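Local coordinates for galactose mutarotase-like protein (PDB 3OS7) that probably binds carbohydrate and may interconvert the alpha and beta anomers of an aldose sugar, as galactose mutarotases do, at residues V133-T138 / H149-K154; T168-L173 / K322-N327; P191-S196 / A269-R274; C201-S206 / V238-H243; F23-Y28 / Y157-K162. One frame throughout, in Å; residues are numbered along the deposited sequence. Where two conformers were deposited one is given.

Contact 1: V133-T138 / H149-K154. With EDO (1,2-ethanediol), chain H.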
# COMPACT_ATOMS: atom_id res chain seq x y z
N VAL A 133 11.28 -1.74 -10.24
CA VAL A 133 12.23 -2.25 -9.25
C VAL A 133 11.85 -3.68 -8.96
O VAL A 133 10.68 -4.05 -9.06
CB VAL A 133 12.26 -1.42 -7.92
CG1 VAL A 133 12.85 -0.02 -8.19
CG2 VAL A 133 10.83 -1.33 -7.27
N VAL A 134 12.83 -4.49 -8.64
CA VAL A 134 12.58 -5.87 -8.26
C VAL A 134 13.27 -6.24 -6.96
O VAL A 134 14.27 -5.62 -6.56
CB VAL A 134 13.04 -6.87 -9.34
CG1 VAL A 134 12.23 -6.68 -10.63
CG2 VAL A 134 14.52 -6.76 -9.60
N PHE A 135 12.68 -7.21 -6.29
CA PHE A 135 13.27 -7.83 -5.12
C PHE A 135 13.40 -9.32 -5.37
O PHE A 135 12.40 -10.01 -5.58
CB PHE A 135 12.37 -7.65 -3.90
CG PHE A 135 12.96 -8.27 -2.66
CD1 PHE A 135 14.03 -7.67 -2.03
CD2 PHE A 135 12.51 -9.46 -2.19
CE1 PHE A 135 14.60 -8.25 -0.92
CE2 PHE A 135 13.09 -10.06 -1.09
CZ PHE A 135 14.12 -9.46 -0.45
N ASP A 136 14.63 -9.80 -5.35
CA ASP A 136 14.94 -11.21 -5.57
C ASP A 136 15.20 -11.90 -4.24
O ASP A 136 16.14 -11.57 -3.51
CB ASP A 136 16.17 -11.34 -6.46
CG ASP A 136 15.97 -10.69 -7.83
OD1 ASP A 136 15.02 -11.09 -8.54
OD2 ASP A 136 16.77 -9.79 -8.19
N PHE A 137 14.32 -12.84 -3.88
CA PHE A 137 14.44 -13.56 -2.64
C PHE A 137 15.04 -14.93 -2.97
O PHE A 137 14.40 -15.74 -3.64
CB PHE A 137 13.07 -13.71 -1.97
CG PHE A 137 13.12 -14.34 -0.59
CD1 PHE A 137 13.62 -13.63 0.50
CD2 PHE A 137 12.61 -15.60 -0.36
CE1 PHE A 137 13.62 -14.18 1.76
CE2 PHE A 137 12.63 -16.16 0.90
CZ PHE A 137 13.12 -15.46 1.96
N THR A 138 16.26 -15.15 -2.51
CA THR A 138 17.00 -16.37 -2.82
C THR A 138 17.24 -17.24 -1.60
O THR A 138 17.00 -16.84 -0.47
CB THR A 138 18.40 -16.05 -3.42
OG1 THR A 138 19.26 -15.58 -2.39
CG2 THR A 138 18.30 -15.02 -4.53
N HIS A 149 10.73 -20.42 0.08
CA HIS A 149 10.28 -20.30 -1.29
C HIS A 149 11.02 -19.16 -1.94
O HIS A 149 10.84 -18.00 -1.54
CB HIS A 149 8.78 -19.98 -1.38
CG HIS A 149 7.89 -20.98 -0.71
ND1 HIS A 149 7.47 -22.13 -1.32
CD2 HIS A 149 7.34 -20.99 0.53
CE1 HIS A 149 6.69 -22.81 -0.49
NE2 HIS A 149 6.63 -22.15 0.65
N GLU A 150 11.85 -19.46 -2.95
CA GLU A 150 12.41 -18.40 -3.79
C GLU A 150 11.29 -17.66 -4.51
O GLU A 150 10.28 -18.25 -4.90
CB GLU A 150 13.44 -18.96 -4.78
CG GLU A 150 14.70 -19.50 -4.07
CD GLU A 150 15.87 -19.79 -5.00
OE1 GLU A 150 15.68 -20.50 -5.99
OE2 GLU A 150 17.01 -19.33 -4.71
N PHE A 151 11.43 -16.36 -4.64
CA PHE A 151 10.44 -15.56 -5.36
C PHE A 151 11.05 -14.27 -5.89
O PHE A 151 12.13 -13.87 -5.46
CB PHE A 151 9.18 -15.28 -4.49
CG PHE A 151 9.42 -14.40 -3.27
CD1 PHE A 151 9.47 -13.02 -3.41
CD2 PHE A 151 9.55 -14.95 -2.00
CE1 PHE A 151 9.68 -12.21 -2.30
CE2 PHE A 151 9.75 -14.17 -0.89
CZ PHE A 151 9.81 -12.76 -1.06
N GLN A 152 10.37 -13.63 -6.83
CA GLN A 152 10.72 -12.29 -7.25
C GLN A 152 9.48 -11.43 -7.18
O GLN A 152 8.46 -11.74 -7.78
CB GLN A 152 11.25 -12.24 -8.68
CG GLN A 152 11.72 -10.85 -9.11
CD GLN A 152 12.17 -10.82 -10.56
OE1 GLN A 152 11.34 -10.87 -11.48
NE2 GLN A 152 13.48 -10.73 -10.77
N PHE A 153 9.59 -10.34 -6.44
CA PHE A 153 8.61 -9.28 -6.43
C PHE A 153 9.03 -8.19 -7.44
O PHE A 153 10.23 -7.92 -7.63
CB PHE A 153 8.53 -8.68 -5.02
CG PHE A 153 7.23 -8.88 -4.32
CD1 PHE A 153 6.21 -7.97 -4.45
CD2 PHE A 153 7.05 -9.97 -3.46
CE1 PHE A 153 5.03 -8.13 -3.76
CE2 PHE A 153 5.87 -10.13 -2.76
CZ PHE A 153 4.87 -9.22 -2.90
N LYS A 154 8.05 -7.56 -8.07
CA LYS A 154 8.32 -6.44 -8.97
C LYS A 154 7.28 -5.36 -8.75
O LYS A 154 6.07 -5.66 -8.64
CB LYS A 154 8.29 -6.88 -10.43
CG LYS A 154 8.51 -5.74 -11.41
CD LYS A 154 8.98 -6.22 -12.82
CE LYS A 154 8.13 -7.29 -13.44
NZ LYS A 154 8.99 -8.05 -14.44
C1 EDO H . 6.39 -11.29 -11.40
O1 EDO H . 6.04 -10.47 -12.51
C2 EDO H . 7.56 -10.67 -10.64
O2 EDO H . 8.72 -10.54 -11.49
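One face of the F151 ring is taken by F137, whose CB sits over the ring centre, 3.5 Å from the centroid, in a CH-pi contact. The planes of the two rings are only 20° apart, but the rings are offset with little overlap. F137 also receives H149 O at its ring edge, 3.2 Å from F137 CD2. At the F135 ring edge lies F151 CE1, 3.9 Å from F135 CD2. F78 meets both F151 and F153, and W117 meets F135, which continues this aromatic layer beyond the two strands.

The other face of the sheet carries V134, D136, Q152 and K154. D136 and Q152 run side by side, and NE2 of Q152 reaches the syn lone pair of D136 OD1 at 2.7 Å in a nearly straight bond (164°) close to the amide plane. Q152 OE1 accepts from O2 of a 1,2-ethanediol, probably from the crystallisation liquor, at 2.6 Å, so in this crystal both ends of the amide are bonded. Beside it, V134 CG1 packs on K154 CG. Mutual N-H to O bonds join F135 to F153 and F137 to F151. Side chains thus alternate between an aromatic face and a mixed, largely polar one, in an antiparallel strand pair of the galactose mutarotase beta-sandwich.

Contact 2: T168-L173 / K322-N327. With EDO (1,2-ethanediol), chain H.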
# COMPACT_ATOMS: atom_id res chain seq x y z
N THR A 168 1.90 -4.26 -9.31
CA THR A 168 2.63 -5.07 -8.32
C THR A 168 2.52 -6.53 -8.74
O THR A 168 1.45 -7.00 -9.08
CB THR A 168 2.02 -4.90 -6.93
OG1 THR A 168 1.94 -3.50 -6.63
CG2 THR A 168 2.82 -5.64 -5.87
N SER A 169 3.63 -7.25 -8.76
CA SER A 169 3.55 -8.66 -9.13
C SER A 169 4.55 -9.45 -8.37
O SER A 169 5.58 -8.93 -7.95
CB SER A 169 3.75 -8.85 -10.64
OG SER A 169 4.96 -8.28 -11.06
N VAL A 170 4.23 -10.73 -8.18
CA VAL A 170 5.16 -11.64 -7.57
C VAL A 170 5.03 -12.98 -8.30
O VAL A 170 3.94 -13.33 -8.75
CB VAL A 170 4.93 -11.80 -6.06
CG1 VAL A 170 3.52 -12.17 -5.75
CG2 VAL A 170 5.89 -12.80 -5.50
N VAL A 171 6.16 -13.67 -8.44
CA VAL A 171 6.21 -14.98 -9.09
C VAL A 171 6.88 -15.94 -8.11
O VAL A 171 7.88 -15.61 -7.49
CB VAL A 171 6.93 -14.95 -10.47
CG1 VAL A 171 8.33 -14.39 -10.39
CG2 VAL A 171 6.98 -16.35 -11.06
N ASN A 172 6.28 -17.11 -7.94
CA ASN A 172 6.81 -18.16 -7.11
C ASN A 172 7.88 -18.88 -7.92
O ASN A 172 7.55 -19.48 -8.94
CB ASN A 172 5.68 -19.11 -6.72
CG ASN A 172 6.14 -20.32 -5.94
OD1 ASN A 172 7.28 -20.39 -5.45
ND2 ASN A 172 5.25 -21.29 -5.81
N LEU A 173 9.13 -18.78 -7.49
CA LEU A 173 10.26 -19.42 -8.18
C LEU A 173 10.68 -20.74 -7.49
O LEU A 173 11.73 -21.31 -7.82
CB LEU A 173 11.43 -18.44 -8.27
CG LEU A 173 11.15 -17.15 -9.09
CD1 LEU A 173 12.29 -16.11 -9.01
CD2 LEU A 173 10.79 -17.49 -10.57
N LYS A 322 -4.66 -16.88 -0.84
CA LYS A 322 -4.32 -17.50 -2.11
C LYS A 322 -2.99 -18.21 -1.95
O LYS A 322 -2.21 -17.99 -1.02
CB LYS A 322 -4.20 -16.43 -3.23
CG LYS A 322 -5.51 -15.74 -3.59
CD LYS A 322 -5.38 -14.79 -4.78
CE LYS A 322 -5.91 -15.41 -6.05
NZ LYS A 322 -5.27 -16.72 -6.36
N THR A 323 -2.73 -19.11 -2.88
CA THR A 323 -1.40 -19.67 -2.98
C THR A 323 -1.00 -19.59 -4.45
O THR A 323 -1.86 -19.49 -5.34
CB THR A 323 -1.37 -21.10 -2.50
OG1 THR A 323 -2.19 -21.89 -3.35
CG2 THR A 323 -1.88 -21.20 -1.07
N LEU A 324 0.31 -19.58 -4.69
CA LEU A 324 0.84 -19.66 -6.03
C LEU A 324 1.51 -21.02 -6.26
O LEU A 324 2.32 -21.47 -5.46
CB LEU A 324 1.85 -18.55 -6.26
CG LEU A 324 1.34 -17.11 -6.32
CD1 LEU A 324 2.53 -16.17 -6.53
CD2 LEU A 324 0.34 -17.01 -7.45
N LYS A 325 1.14 -21.66 -7.35
CA LYS A 325 1.80 -22.88 -7.78
C LYS A 325 3.20 -22.48 -8.32
O LYS A 325 3.49 -21.29 -8.55
CB LYS A 325 0.91 -23.61 -8.81
CG LYS A 325 -0.40 -24.15 -8.24
CD LYS A 325 -1.17 -24.94 -9.31
CE LYS A 325 -2.44 -25.61 -8.77
NZ LYS A 325 -3.52 -24.63 -8.46
N PRO A 326 4.09 -23.46 -8.50
CA PRO A 326 5.43 -23.18 -9.04
C PRO A 326 5.37 -22.44 -10.36
O PRO A 326 4.64 -22.85 -11.27
CB PRO A 326 6.07 -24.58 -9.14
CG PRO A 326 5.39 -25.33 -8.02
CD PRO A 326 3.97 -24.87 -8.07
N ASN A 327 6.09 -21.31 -10.40
CA ASN A 327 6.18 -20.40 -11.53
C ASN A 327 4.91 -19.65 -11.86
O ASN A 327 4.86 -18.97 -12.89
CB ASN A 327 6.73 -21.08 -12.80
CG ASN A 327 7.47 -20.10 -13.71
OD1 ASN A 327 8.33 -19.37 -13.25
ND2 ASN A 327 7.12 -20.08 -15.02
C1 EDO H . 6.39 -11.29 -11.40
O1 EDO H . 6.04 -10.47 -12.51
C2 EDO H . 7.56 -10.67 -10.64
O2 EDO H . 8.72 -10.54 -11.49
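N172 and L324 join the end of strand 163-172 to the short strand 322-324 and the turn after it, a strand-to-loop junction within the beta-sandwich of the mutarotase family. The amide nitrogen ND2 of N172 donates to L324 O at 3.0 Å, a bent bond (134°) in which the donor stands above the carbonyl plane. With CG anti to the backbone N (chi1 176°), the amide is directed at the turn while N172 CB rests 3.9 Å from L324 CB. The N172 backbone holds the far end of the same turn, its O accepting from N327 N at 2.8 Å. Next to these polar contacts, L324 CD1 lies 4.2 Å from V170 CG1.

Further out, the amide of N172 is fixed by S174 OG at OD1 and by E176 O, which shares ND2 with L324. M178 and L180 of strand 178-189 lie against the L324 side chain, and the backbone of N172 pairs with E328 as the turn runs on into strand 329-340. At the outer side, V171 and N327 run side by side, with V171 CG2 4.0 Å from N327 OD1. On the same strand, S169 OG is hydrogen-bonded to O1 of the bound 1,2-ethanediol at 2.8 Å.

Contact 3: P191-S196 / A269-R274. With EDO (1,2-ethanediol), chain I.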
# COMPACT_ATOMS: atom_id res chain seq x y z
N PRO A 191 -3.74 17.58 5.26
CA PRO A 191 -4.05 17.96 3.91
C PRO A 191 -2.92 17.67 2.91
O PRO A 191 -1.76 17.50 3.29
CB PRO A 191 -4.25 19.49 4.03
CG PRO A 191 -3.26 19.88 5.02
CD PRO A 191 -3.30 18.76 6.05
N PHE A 192 -3.28 17.71 1.64
CA PHE A 192 -2.35 17.45 0.54
C PHE A 192 -2.05 18.70 -0.29
O PHE A 192 -1.32 18.64 -1.28
CB PHE A 192 -2.88 16.31 -0.32
CG PHE A 192 -4.31 16.51 -0.82
CD1 PHE A 192 -4.59 17.43 -1.80
CD2 PHE A 192 -5.35 15.74 -0.31
CE1 PHE A 192 -5.88 17.60 -2.26
CE2 PHE A 192 -6.64 15.93 -0.77
CZ PHE A 192 -6.90 16.85 -1.75
N ILE A 193 -2.59 19.84 0.13
CA ILE A 193 -2.34 21.10 -0.56
C ILE A 193 -2.09 22.19 0.49
O ILE A 193 -2.62 22.12 1.59
CB ILE A 193 -3.51 21.45 -1.52
CG1 ILE A 193 -3.18 22.67 -2.38
CG2 ILE A 193 -4.84 21.64 -0.75
CD1 ILE A 193 -3.91 22.67 -3.71
N GLU A 194 -1.25 23.17 0.14
CA GLU A 194 -0.98 24.30 1.04
C GLU A 194 -2.19 25.23 1.14
O GLU A 194 -3.02 25.32 0.23
CB GLU A 194 0.24 25.10 0.56
CG GLU A 194 1.15 25.52 1.69
CD GLU A 194 1.99 24.36 2.21
OE1 GLU A 194 1.44 23.50 2.94
OE2 GLU A 194 3.20 24.33 1.88
N GLY A 195 -2.31 25.92 2.27
CA GLY A 195 -3.42 26.85 2.48
C GLY A 195 -4.72 26.14 2.76
O GLY A 195 -5.81 26.68 2.53
N SER A 196 -4.63 24.91 3.24
CA SER A 196 -5.79 24.17 3.66
C SER A 196 -5.54 23.63 5.06
O SER A 196 -4.58 24.05 5.71
CB SER A 196 -6.10 23.07 2.67
OG SER A 196 -7.32 22.51 3.04
N ALA A 269 -12.87 19.95 -0.50
CA ALA A 269 -13.84 20.81 -1.15
C ALA A 269 -13.37 22.27 -1.14
O ALA A 269 -13.54 22.97 -2.12
CB ALA A 269 -15.28 20.66 -0.47
N SER A 270 -12.71 22.68 -0.07
CA SER A 270 -12.21 24.06 0.07
C SER A 270 -11.26 24.42 -1.08
O SER A 270 -11.16 25.59 -1.45
CB SER A 270 -11.54 24.27 1.44
OG SER A 270 -10.17 23.85 1.45
N LYS A 271 -10.57 23.41 -1.63
CA LYS A 271 -9.67 23.63 -2.77
C LYS A 271 -10.17 23.00 -4.08
O LYS A 271 -9.46 22.96 -5.07
CB LYS A 271 -8.29 23.10 -2.41
CG LYS A 271 -7.66 23.81 -1.23
CD LYS A 271 -7.35 25.26 -1.61
CE LYS A 271 -6.57 26.00 -0.54
NZ LYS A 271 -6.17 27.35 -1.06
N ASN A 272 -11.41 22.52 -4.07
CA ASN A 272 -12.02 21.87 -5.24
C ASN A 272 -11.16 20.76 -5.88
O ASN A 272 -11.17 20.59 -7.10
CB ASN A 272 -12.43 22.87 -6.33
CG ASN A 272 -13.55 22.31 -7.22
OD1 ASN A 272 -14.61 21.97 -6.71
ND2 ASN A 272 -13.30 22.15 -8.52
N THR A 273 -10.46 20.03 -5.04
CA THR A 273 -9.55 18.97 -5.48
C THR A 273 -9.78 17.66 -4.74
O THR A 273 -9.98 17.64 -3.53
CB THR A 273 -8.09 19.42 -5.23
OG1 THR A 273 -7.90 20.73 -5.77
CG2 THR A 273 -7.06 18.45 -5.85
N ARG A 274 -9.69 16.55 -5.49
CA ARG A 274 -9.85 15.20 -4.96
C ARG A 274 -8.59 14.40 -5.31
O ARG A 274 -8.14 14.45 -6.47
CB ARG A 274 -11.06 14.53 -5.62
CG ARG A 274 -11.27 13.14 -5.18
CD ARG A 274 -12.38 12.46 -5.92
NE ARG A 274 -13.66 13.10 -5.65
CZ ARG A 274 -14.37 13.80 -6.51
NH1 ARG A 274 -13.94 14.00 -7.73
NH2 ARG A 274 -15.52 14.36 -6.10
C1 EDO I . 1.35 18.58 2.65
O1 EDO I . 2.70 18.71 3.08
C2 EDO I . 0.67 19.93 2.78
O2 EDO I . 1.18 20.78 1.75
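Loop 191-196 passes the 3-10 turn 269-271 with no hydrogen bond between them, the backbones coming nearest at S196 and S270, whose CA atoms are 7.4 Å apart. K271 supplies much of the contact. Bent at chi2 (-67°), its aliphatic chain runs along the loop and brings CE to 3.2 Å from G195 O. Nearer its root, K271 CG meets I193 CG2 at 3.6 Å; I193 was deposited in two conformers, so this detail is less certain.

Deeper in, the F192 ring crosses T273, with CE1 3.9 Å from T273 CG2. T273 O lies in the plane of that ring at its edge, 3.6 Å from F192 CZ. Within its own segment, T273 OG1 donates to K271 O at 2.8 Å, from well above the carbonyl plane. Here N272, with positive phi, and T273 both face D268, forming a G1 beta bulge at the tight connection between strands 263-268 and 273-279. The 3-10 turn is closed by N272 N donating to A269 O.

D268 also links the two segments indirectly: OD2 binds S196 OG, OD1 binds S270 OG, and the two hydroxyls lie 3.5 Å apart. N200 gives S196 OG a further partner through ND2. Behind the loop, V50 of strand 50-51 packs on F192 and I193. On the outside, E194 OE1 accepts from O2 of a bound 1,2-ethanediol at 3.0 Å.

Contact 4: C201-S206 / V238-H243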
# COMPACT_ATOMS: atom_id res chain seq x y z
N CYS A 201 -10.48 17.88 4.97
CA CYS A 201 -10.39 16.67 4.15
C CYS A 201 -11.40 15.62 4.56
O CYS A 201 -11.53 15.31 5.74
CB CYS A 201 -9.01 16.08 4.21
SG CYS A 201 -7.78 17.12 3.38
N ARG A 202 -12.08 15.04 3.56
CA ARG A 202 -13.01 13.93 3.78
C ARG A 202 -12.52 12.70 3.03
O ARG A 202 -12.11 12.82 1.87
CB ARG A 202 -14.39 14.26 3.26
CG ARG A 202 -14.99 15.53 3.81
CD ARG A 202 -15.45 15.33 5.20
NE ARG A 202 -16.47 16.31 5.58
CZ ARG A 202 -17.35 16.12 6.55
NH1 ARG A 202 -17.35 14.97 7.25
NH2 ARG A 202 -18.26 17.06 6.81
N VAL A 203 -12.58 11.55 3.68
CA VAL A 203 -12.17 10.28 3.05
C VAL A 203 -13.39 9.41 2.69
O VAL A 203 -14.26 9.17 3.52
CB VAL A 203 -11.20 9.48 3.94
CG1 VAL A 203 -10.89 8.13 3.28
CG2 VAL A 203 -9.87 10.27 4.11
N LYS A 204 -13.46 8.99 1.42
CA LYS A 204 -14.47 8.01 0.96
C LYS A 204 -13.75 6.73 0.59
O LYS A 204 -12.62 6.77 0.13
CB LYS A 204 -15.23 8.53 -0.25
CG LYS A 204 -16.03 9.80 0.05
CD LYS A 204 -16.51 10.48 -1.22
CE LYS A 204 -17.38 11.68 -0.88
NZ LYS A 204 -18.01 12.25 -2.09
N ILE A 205 -14.39 5.61 0.85
CA ILE A 205 -13.83 4.29 0.57
C ILE A 205 -14.98 3.39 0.14
O ILE A 205 -16.03 3.39 0.77
CB ILE A 205 -13.18 3.63 1.81
CG1 ILE A 205 -12.13 4.54 2.46
CG2 ILE A 205 -12.53 2.28 1.42
CD1 ILE A 205 -11.63 4.01 3.85
N SER A 206 -14.75 2.55 -0.88
CA SER A 206 -15.82 1.68 -1.41
C SER A 206 -15.96 0.42 -0.56
O SER A 206 -15.65 -0.68 -1.01
CB SER A 206 -15.54 1.36 -2.89
OG SER A 206 -14.29 0.71 -3.08
N VAL A 238 -15.64 10.62 5.51
CA VAL A 238 -15.29 10.68 6.92
C VAL A 238 -14.22 11.79 7.13
O VAL A 238 -13.26 11.87 6.38
CB VAL A 238 -14.78 9.33 7.42
CG1 VAL A 238 -14.15 9.44 8.80
CG2 VAL A 238 -15.95 8.29 7.45
N ALA A 239 -14.41 12.63 8.15
CA ALA A 239 -13.41 13.66 8.53
C ALA A 239 -12.33 12.92 9.29
O ALA A 239 -12.41 12.75 10.50
CB ALA A 239 -14.05 14.77 9.40
N VAL A 240 -11.34 12.45 8.56
CA VAL A 240 -10.37 11.49 9.06
C VAL A 240 -9.50 12.07 10.18
O VAL A 240 -8.98 11.32 10.97
CB VAL A 240 -9.50 10.94 7.91
CG1 VAL A 240 -8.71 12.06 7.23
CG2 VAL A 240 -8.57 9.86 8.37
N ALA A 241 -9.37 13.38 10.24
CA ALA A 241 -8.50 13.98 11.25
C ALA A 241 -9.19 14.23 12.59
O ALA A 241 -8.56 14.70 13.51
CB ALA A 241 -7.93 15.28 10.72
N SER A 242 -10.47 13.90 12.72
CA SER A 242 -11.21 14.31 13.93
C SER A 242 -10.97 13.41 15.14
O SER A 242 -11.07 13.87 16.26
CB SER A 242 -12.70 14.48 13.64
OG SER A 242 -13.24 13.33 13.03
N HIS A 243 -10.62 12.15 14.94
CA HIS A 243 -10.38 11.25 16.06
C HIS A 243 -9.61 10.02 15.59
O HIS A 243 -9.48 9.83 14.40
CB HIS A 243 -11.74 10.83 16.67
CG HIS A 243 -12.66 10.20 15.69
ND1 HIS A 243 -12.59 8.86 15.34
CD2 HIS A 243 -13.67 10.72 14.94
CE1 HIS A 243 -13.50 8.59 14.43
NE2 HIS A 243 -14.17 9.70 14.17
O HOH W 1 -10.40 15.51 8.27
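V203 pairs with V238 through its backbone and packs on V240 with its side chain. Its CB lies 4.0 Å from V238 O, beside the backbone bridge, and from there the CG2 branch, anti to the carbonyl carbon, reaches V240. It meets V240 CG1 at 3.8 Å, the two side chains crossing at an angle. Alongside this apolar contact, V203 N donates to V238 O and V238 N to V203 O, both at 2.8 Å and nearly straight (166°). These reciprocal bonds make a single antiparallel hydrogen-bonded bridge. V238 O is also approached by R202 CA at 3.3 Å, in a CA-H...O contact.

Beyond the bridge the chain bends away through an inverse gamma turn centred on A239 and a type I turn from A239 to S242. A water bridges the two backbones here, donating to C201 O at 2.8 Å and accepting from A241 N at 3.1 Å. N290, through ND2, binds both V240 O and H243 O.

Strand 201-213 thus has partners along two edges: R202 and K204 bond through their backbones to E267 and C265 of strand 263-268, while V203 bonds to V238 of the loop. I266 of strand 263-268 and I300 of strand 297-303 pack on V203, and A298 of strand 297-303 touches V240.

Contact 5: F23-Y28 / Y157-K162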
# COMPACT_ATOMS: atom_id res chain seq x y z
N PHE A 23 11.32 10.79 -11.14
CA PHE A 23 10.74 10.64 -12.48
C PHE A 23 9.52 11.52 -12.64
O PHE A 23 8.81 11.78 -11.67
CB PHE A 23 10.52 9.15 -12.88
CG PHE A 23 9.66 8.32 -11.94
CD1 PHE A 23 10.08 8.00 -10.66
CD2 PHE A 23 8.48 7.73 -12.40
CE1 PHE A 23 9.32 7.18 -9.84
CE2 PHE A 23 7.69 6.95 -11.56
CZ PHE A 23 8.10 6.67 -10.28
N ALA A 24 9.28 11.97 -13.87
CA ALA A 24 8.32 13.01 -14.15
C ALA A 24 7.66 12.75 -15.50
O ALA A 24 8.34 12.39 -16.47
CB ALA A 24 9.03 14.38 -14.16
N ALA A 25 6.35 12.94 -15.54
CA ALA A 25 5.62 12.92 -16.81
C ALA A 25 4.27 13.54 -16.58
O ALA A 25 3.72 13.41 -15.49
CB ALA A 25 5.48 11.47 -17.34
N GLY A 26 3.77 14.25 -17.58
CA GLY A 26 2.40 14.78 -17.56
C GLY A 26 2.07 15.72 -16.43
O GLY A 26 0.91 15.82 -16.03
N GLY A 27 3.06 16.45 -15.92
CA GLY A 27 2.86 17.36 -14.81
C GLY A 27 3.05 16.77 -13.41
O GLY A 27 3.05 17.50 -12.42
N TYR A 28 3.20 15.45 -13.34
CA TYR A 28 3.49 14.78 -12.07
C TYR A 28 5.00 14.53 -11.92
O TYR A 28 5.72 14.42 -12.90
CB TYR A 28 2.79 13.43 -11.99
CG TYR A 28 1.28 13.46 -11.89
CD1 TYR A 28 0.47 13.51 -13.04
CD2 TYR A 28 0.65 13.40 -10.65
CE1 TYR A 28 -0.93 13.53 -12.93
CE2 TYR A 28 -0.73 13.44 -10.54
CZ TYR A 28 -1.51 13.49 -11.69
OH TYR A 28 -2.89 13.49 -11.55
N TYR A 157 6.14 1.07 -11.99
CA TYR A 157 5.50 2.36 -11.88
C TYR A 157 5.50 3.10 -13.19
O TYR A 157 6.56 3.33 -13.78
CB TYR A 157 6.21 3.19 -10.81
CG TYR A 157 5.89 2.74 -9.42
CD1 TYR A 157 4.63 3.02 -8.88
CD2 TYR A 157 6.78 2.04 -8.66
CE1 TYR A 157 4.30 2.63 -7.61
CE2 TYR A 157 6.44 1.64 -7.37
CZ TYR A 157 5.20 1.93 -6.86
OH TYR A 157 4.83 1.54 -5.57
N GLU A 158 4.32 3.46 -13.66
CA GLU A 158 4.19 4.21 -14.89
C GLU A 158 3.56 5.55 -14.56
O GLU A 158 2.41 5.65 -14.14
CB GLU A 158 3.35 3.45 -15.90
CG GLU A 158 2.99 4.27 -17.13
CD GLU A 158 1.74 3.71 -17.83
OE1 GLU A 158 1.89 2.62 -18.42
OE2 GLU A 158 0.62 4.34 -17.74
N LEU A 159 4.32 6.60 -14.80
CA LEU A 159 3.82 7.95 -14.57
C LEU A 159 3.43 8.60 -15.91
O LEU A 159 4.14 8.47 -16.91
CB LEU A 159 4.90 8.75 -13.86
CG LEU A 159 4.55 10.07 -13.20
CD1 LEU A 159 3.41 9.92 -12.16
CD2 LEU A 159 5.84 10.64 -12.55
N SER A 160 2.31 9.31 -15.91
CA SER A 160 1.76 9.95 -17.11
C SER A 160 0.81 11.06 -16.69
O SER A 160 0.62 11.31 -15.48
CB SER A 160 1.02 8.93 -17.99
OG SER A 160 -0.26 8.60 -17.44
N SER A 161 0.19 11.70 -17.68
CA SER A 161 -0.83 12.69 -17.38
C SER A 161 -2.04 12.14 -16.64
O SER A 161 -2.80 12.89 -16.05
CB SER A 161 -1.29 13.42 -18.65
OG SER A 161 -2.06 12.56 -19.44
N LYS A 162 -2.22 10.82 -16.68
CA LYS A 162 -3.26 10.16 -15.92
C LYS A 162 -2.87 9.85 -14.47
O LYS A 162 -3.64 9.22 -13.73
CB LYS A 162 -3.65 8.85 -16.60
CG LYS A 162 -4.27 9.06 -17.98
CD LYS A 162 -4.51 7.75 -18.72
CE LYS A 162 -3.24 7.12 -19.24
NZ LYS A 162 -3.54 5.79 -19.86
O HOH W 2 -4.25 12.95 -13.68
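L159 fills the tight apolar part of this contact, its two methyls divided between the F23-A24 backbone and Y28. With CG anti to the backbone N (chi1 -165°), the leucine sends CD2 to 3.3 Å from F23 O. The other methyl, CD1, lies 3.6 Å from Y28 CB. F23 meets L159 again through its ring, CD2 to L159 CD2 at 3.9 Å, and F23 CZ continues the apolar row onto Y157 CB at 4.0 Å. A25 CB presses against the backbone, 3.3 Å from L159 O. No hydrogen bond crosses directly between the segments, so apolar packing carries this end.

The turn end faces solvent and is bridged by water, though its backbones stay close. In a type I' turn from A25 to Y28, with positive phi at G26 and G27, G26 runs close against the S160-S161 backbone, and the Y28 ring meets S160 O through CD1 at 3.3 Å. A water in the plane of that ring, at its edge, is hydrogen-bonded to Y28 OH at 2.6 Å and donates to S161 O at 2.8 Å. The same hydroxyl is bonded to I338 N. S160 OG accepts from K162 N, an ST turn.

The axes of segments 23-25 and 157-160 are inclined at 42°. The hairpin of strands 18-25 and 28-33 lies against strand 151-160, while L43 of strand 39-45 packs on Y28 and L159, and L164 of strand 163-172 touches Y157 and L159.

From the N terminus, contact 5 closes the first long loop, bringing the hairpin at 23-28 onto the end of strand 151-160. Contact 1 is nested inside it as a short connection between strands 128-137 and 151-160. Contact 2 opens after contact 5 has closed; it ties strand 163-172 to 322-327 and encloses contact 3, which sets the loop after strand 178-189 against the 263-268/273-279 connection. Contact 3 encloses contact 4, where the loop before strand 246-256 meets strand 201-213. None of the loops cross. Contacts 1 and 2 adjoin through neighbouring strands and share a bound ethanediol. Contacts 3 and 4 touch at P191 and C201, across the chain's centre from them.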